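Local structure of beta-fructofuranosidase (Arthrobacter, 3WPU) at residues 199-205 with 219-225. The protein is a bacterial enzyme of the levansucrase/invertase family, whose members are built around a five-bladed beta-propeller. Sequence-based numbering, arbitrary orientation.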
ATOM      1  N   ARG A 199      14.657  -0.646  -8.253  1.00  9.79           N
ATOM      2  CA  ARG A 199      14.411  -1.995  -8.793  1.00 10.13           C
ATOM      3  C   ARG A 199      13.523  -2.787  -7.876  1.00 10.48           C
ATOM      4  O   ARG A 199      13.591  -2.641  -6.650  1.00 11.15           O
ATOM      5  CB  ARG A 199      15.716  -2.725  -9.006  1.00 10.40           C
ATOM      6  CG  ARG A 199      16.683  -1.949  -9.891  1.00 11.05           C
ATOM      7  CD  ARG A 199      17.886  -2.768 -10.289  1.00 11.56           C
ATOM      8  NE  ARG A 199      18.870  -1.967 -11.006  1.00 12.52           N
ATOM      9  CZ  ARG A 199      20.046  -2.430 -11.424  1.00 13.60           C
ATOM     10  NH1 ARG A 199      20.351  -3.711 -11.281  1.00 14.82           N
ATOM     11  NH2 ARG A 199      20.906  -1.616 -12.011  1.00 14.36           N
ATOM     12  N   ILE A 200      12.724  -3.687  -8.455  1.00  9.99           N
ATOM     13  CA  ILE A 200      11.906  -4.573  -7.655  1.00 10.28           C
ATOM     14  C   ILE A 200      12.770  -5.797  -7.379  1.00 10.37           C
ATOM     15  O   ILE A 200      13.338  -6.395  -8.298  1.00 10.35           O
ATOM     16  CB  ILE A 200      10.570  -4.912  -8.363  1.00 10.41           C
ATOM     17  CG1 ILE A 200       9.690  -3.668  -8.372  1.00 10.63           C
ATOM     18  CG2 ILE A 200       9.888  -6.079  -7.674  1.00 10.39           C
ATOM     19  CD1 ILE A 200       8.446  -3.747  -9.213  1.00 10.53           C
ATOM     20  N   ALA A 201      12.889  -6.128  -6.105  1.00 10.46           N
ATOM     21  CA  ALA A 201      13.843  -7.109  -5.615  1.00 10.22           C
ATOM     22  C   ALA A 201      13.200  -8.038  -4.611  1.00 10.05           C
ATOM     23  O   ALA A 201      12.122  -7.756  -4.079  1.00  9.81           O
ATOM     24  CB  ALA A 201      15.030  -6.403  -4.971  1.00 10.65           C
ATOM     25  N   LEU A 202      13.893  -9.150  -4.348  1.00 10.41           N
ATOM     26  CA  LEU A 202      13.446 -10.167  -3.402  1.00  9.66           C
ATOM     27  C   LEU A 202      14.604 -10.541  -2.498  1.00 10.02           C
ATOM     28  O   LEU A 202      15.726 -10.681  -2.971  1.00 10.37           O
ATOM     29  CB  LEU A 202      13.040 -11.444  -4.143  1.00  9.89           C
ATOM     30  CG  LEU A 202      12.851 -12.737  -3.353  1.00 10.00           C
ATOM     31  CD1 LEU A 202      11.690 -12.631  -2.392  1.00 10.19           C
ATOM     32  CD2 LEU A 202      12.615 -13.931  -4.308  1.00 10.26           C
ATOM     33  N   SER A 203      14.326 -10.743  -1.217  1.00 10.26           N
ATOM     34  CA  SER A 203      15.284 -11.381  -0.320  1.00 10.10           C
ATOM     35  C   SER A 203      14.511 -12.313   0.599  1.00 10.56           C
ATOM     36  O   SER A 203      13.383 -11.992   1.044  1.00 10.79           O
ATOM     37  CB  SER A 203      16.033 -10.331   0.518  1.00 10.09           C
ATOM     38  OG  SER A 203      17.103 -10.954   1.239  1.00 10.80           O
ATOM     39  N   VAL A 204      15.103 -13.482   0.833  1.00 11.04           N
ATOM     40  CA  VAL A 204      14.494 -14.533   1.632  1.00 11.17           C
ATOM     41  C   VAL A 204      15.161 -14.606   2.998  1.00 11.40           C
ATOM     42  O   VAL A 204      16.409 -14.565   3.114  1.00 11.64           O
ATOM     43  CB  VAL A 204      14.567 -15.892   0.921  1.00 12.01           C
ATOM     44  CG1 VAL A 204      13.865 -16.964   1.744  1.00 13.01           C
ATOM     45  CG2 VAL A 204      13.950 -15.785  -0.476  1.00 12.60           C
ATOM     46  N   GLY A 205      14.324 -14.770   4.015  1.00 11.94           N
ATOM     47  CA  GLY A 205      14.786 -14.923   5.384  1.00 12.46           C
ATOM     48  C   GLY A 205      13.810 -15.789   6.125  1.00 13.35           C
ATOM     49  O   GLY A 205      12.983 -16.472   5.520  1.00 13.38           O
ATOM     50  N   PHE A 219      18.093 -13.154   4.966  1.00 13.10           N
ATOM     51  CA  PHE A 219      18.135 -11.834   4.313  1.00 12.77           C
ATOM     52  C   PHE A 219      19.573 -11.433   3.971  1.00 12.79           C
ATOM     53  O   PHE A 219      19.991 -10.304   4.133  1.00 12.82           O
ATOM     54  CB  PHE A 219      17.411 -10.789   5.169  1.00 12.51           C
ATOM     55  CG  PHE A 219      15.956 -11.088   5.370  1.00 12.32           C
ATOM     56  CD1 PHE A 219      15.085 -11.111   4.281  1.00 11.82           C
ATOM     57  CD2 PHE A 219      15.450 -11.376   6.635  1.00 12.11           C
ATOM     58  CE1 PHE A 219      13.741 -11.374   4.469  1.00 11.84           C
ATOM     59  CE2 PHE A 219      14.106 -11.616   6.827  1.00 12.26           C
ATOM     60  CZ  PHE A 219      13.254 -11.664   5.734  1.00 12.21           C
ATOM     61  N   ASN A 220      20.315 -12.415   3.486  1.00 12.63           N
ATOM     62  CA  ASN A 220      21.734 -12.277   3.156  0.50 12.84           C
ATOM     63  C   ASN A 220      21.975 -12.055   1.668  1.00 13.20           C
ATOM     64  O   ASN A 220      23.035 -11.590   1.269  1.00 13.10           O
ATOM     65  CB  ASN A 220      22.546 -13.505   3.641  0.50 12.58           C
ATOM     66  CG  ASN A 220      21.891 -14.835   3.304  0.50 12.61           C
ATOM     67  OD1 ASN A 220      22.157 -15.443   2.264  0.50 13.28           O
ATOM     68  ND2 ASN A 220      21.022 -15.297   4.189  0.50 11.95           N
ATOM     69  N   LYS A 221      20.979 -12.420   0.857  1.00 13.69           N
ATOM     70  CA  LYS A 221      21.069 -12.428  -0.584  1.00 14.23           C
ATOM     71  C   LYS A 221      19.873 -11.660  -1.135  1.00 12.87           C
ATOM     72  O   LYS A 221      18.760 -11.889  -0.688  1.00 11.89           O
ATOM     73  CB  LYS A 221      20.976 -13.886  -1.059  1.00 15.89           C
ATOM     74  CG  LYS A 221      20.980 -14.080  -2.557  1.00 19.35           C
ATOM     75  CD  LYS A 221      22.342 -13.780  -3.111  1.00 20.49           C
ATOM     76  CE  LYS A 221      22.470 -14.212  -4.580  1.00 21.87           C
ATOM     77  NZ  LYS A 221      23.729 -13.608  -5.118  1.00 22.42           N
ATOM     78  N   VAL A 222      20.120 -10.766  -2.080  1.00 12.26           N
ATOM     79  CA  VAL A 222      19.052 -10.015  -2.768  1.00 11.87           C
ATOM     80  C   VAL A 222      19.035 -10.386  -4.250  1.00 12.22           C
ATOM     81  O   VAL A 222      20.081 -10.350  -4.910  1.00 12.03           O
ATOM     82  CB  VAL A 222      19.235  -8.503  -2.592  1.00 12.18           C
ATOM     83  CG1 VAL A 222      18.141  -7.750  -3.331  1.00 12.27           C
ATOM     84  CG2 VAL A 222      19.251  -8.154  -1.114  1.00 12.04           C
ATOM     85  N   THR A 223      17.852 -10.736  -4.759  1.00 12.10           N
ATOM     86  CA  THR A 223      17.659 -11.068  -6.157  1.00 12.33           C
ATOM     87  C   THR A 223      16.974  -9.922  -6.883  1.00 11.61           C
ATOM     88  O   THR A 223      15.931  -9.441  -6.443  1.00 11.70           O
ATOM     89  CB  THR A 223      16.806 -12.326  -6.294  1.00 12.91           C
ATOM     90  OG1 THR A 223      17.401 -13.394  -5.544  1.00 14.04           O
ATOM     91  CG2 THR A 223      16.677 -12.739  -7.768  1.00 13.23           C
ATOM     92  N   ASP A 224      17.549  -9.511  -8.002  1.00 11.37           N
ATOM     93  CA  ASP A 224      17.034  -8.405  -8.812  1.00 11.53           C
ATOM     94  C   ASP A 224      15.935  -8.973  -9.702  1.00 11.76           C
ATOM     95  O   ASP A 224      16.203  -9.864 -10.516  1.00 13.26           O
ATOM     96  CB  ASP A 224      18.213  -7.847  -9.628  1.00 12.20           C
ATOM     97  CG  ASP A 224      17.879  -6.616 -10.435  1.00 12.78           C
ATOM     98  OD1 ASP A 224      16.706  -6.191 -10.488  1.00 13.18           O
ATOM     99  OD2 ASP A 224      18.831  -6.108 -11.063  1.00 13.57           O
ATOM    100  N   LEU A 225      14.700  -8.506  -9.542  1.00 10.71           N
ATOM    101  CA  LEU A 225      13.573  -9.094 -10.297  1.00 10.70           C
ATOM    102  C   LEU A 225      13.177  -8.309 -11.533  1.00 10.92           C
ATOM    103  O   LEU A 225      13.005  -8.900 -12.620  1.00 10.78           O
ATOM    104  CB  LEU A 225      12.354  -9.242  -9.390  1.00 10.77           C
ATOM    105  CG  LEU A 225      12.559  -9.979  -8.056  1.00 10.56           C
ATOM    106  CD1 LEU A 225      11.263  -9.952  -7.282  1.00 10.90           C
ATOM    107  CD2 LEU A 225      13.025 -11.425  -8.252  1.00 11.07           C
TER
HETATM  108  O   HOH W   1      17.310 -14.373  -0.912  1.00 12.95           O
HETATM  109  O   HOH W   2      18.885 -14.392   1.798  1.00 15.36           O
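In the beta hairpin of strands 197-210 and 213-226, Leu202 and Thr223 form an antiparallel hydrogen-bonded pair: Thr223 N reaches Leu202 O at 2.8 Å, almost straight at 174°, and Leu202 N returns a bond to Thr223 O at 2.9 Å. Leu225 N extends the pattern to Ile200 O, while Leu225 CD1 packs on Leu202 CB at 3.9 Å. Farther along the strands part, and two waters bridge Val204 and Lys221, N to O and O to N, in place of this pair's direct bonds. Val204 O also accepts Phe219 N, where the register slips. Lys221 O gains another donor, Ser203 OG at 2.7 Å, from above the carbonyl plane; a chi1 of -171° sets OG away from its own backbone N and across to the neighbouring strand. The Phe219 ring lies flat against Gly205, whose CA sits over its centre, 3.6 Å from the centroid, in a CH-pi contact. Near the far end, the extended Arg199 brings NH1 to the syn side of Asp224 OD2 at 2.8 Å, forming a salt bridge with NH1 tilted 33° from the carboxylate plane; Arg199 NH2 also forms salt bridges with Asp197 and Glu153. Strand 174-184 flanks the other edge of 197-210, consistent with antiparallel strands of a beta-propeller blade.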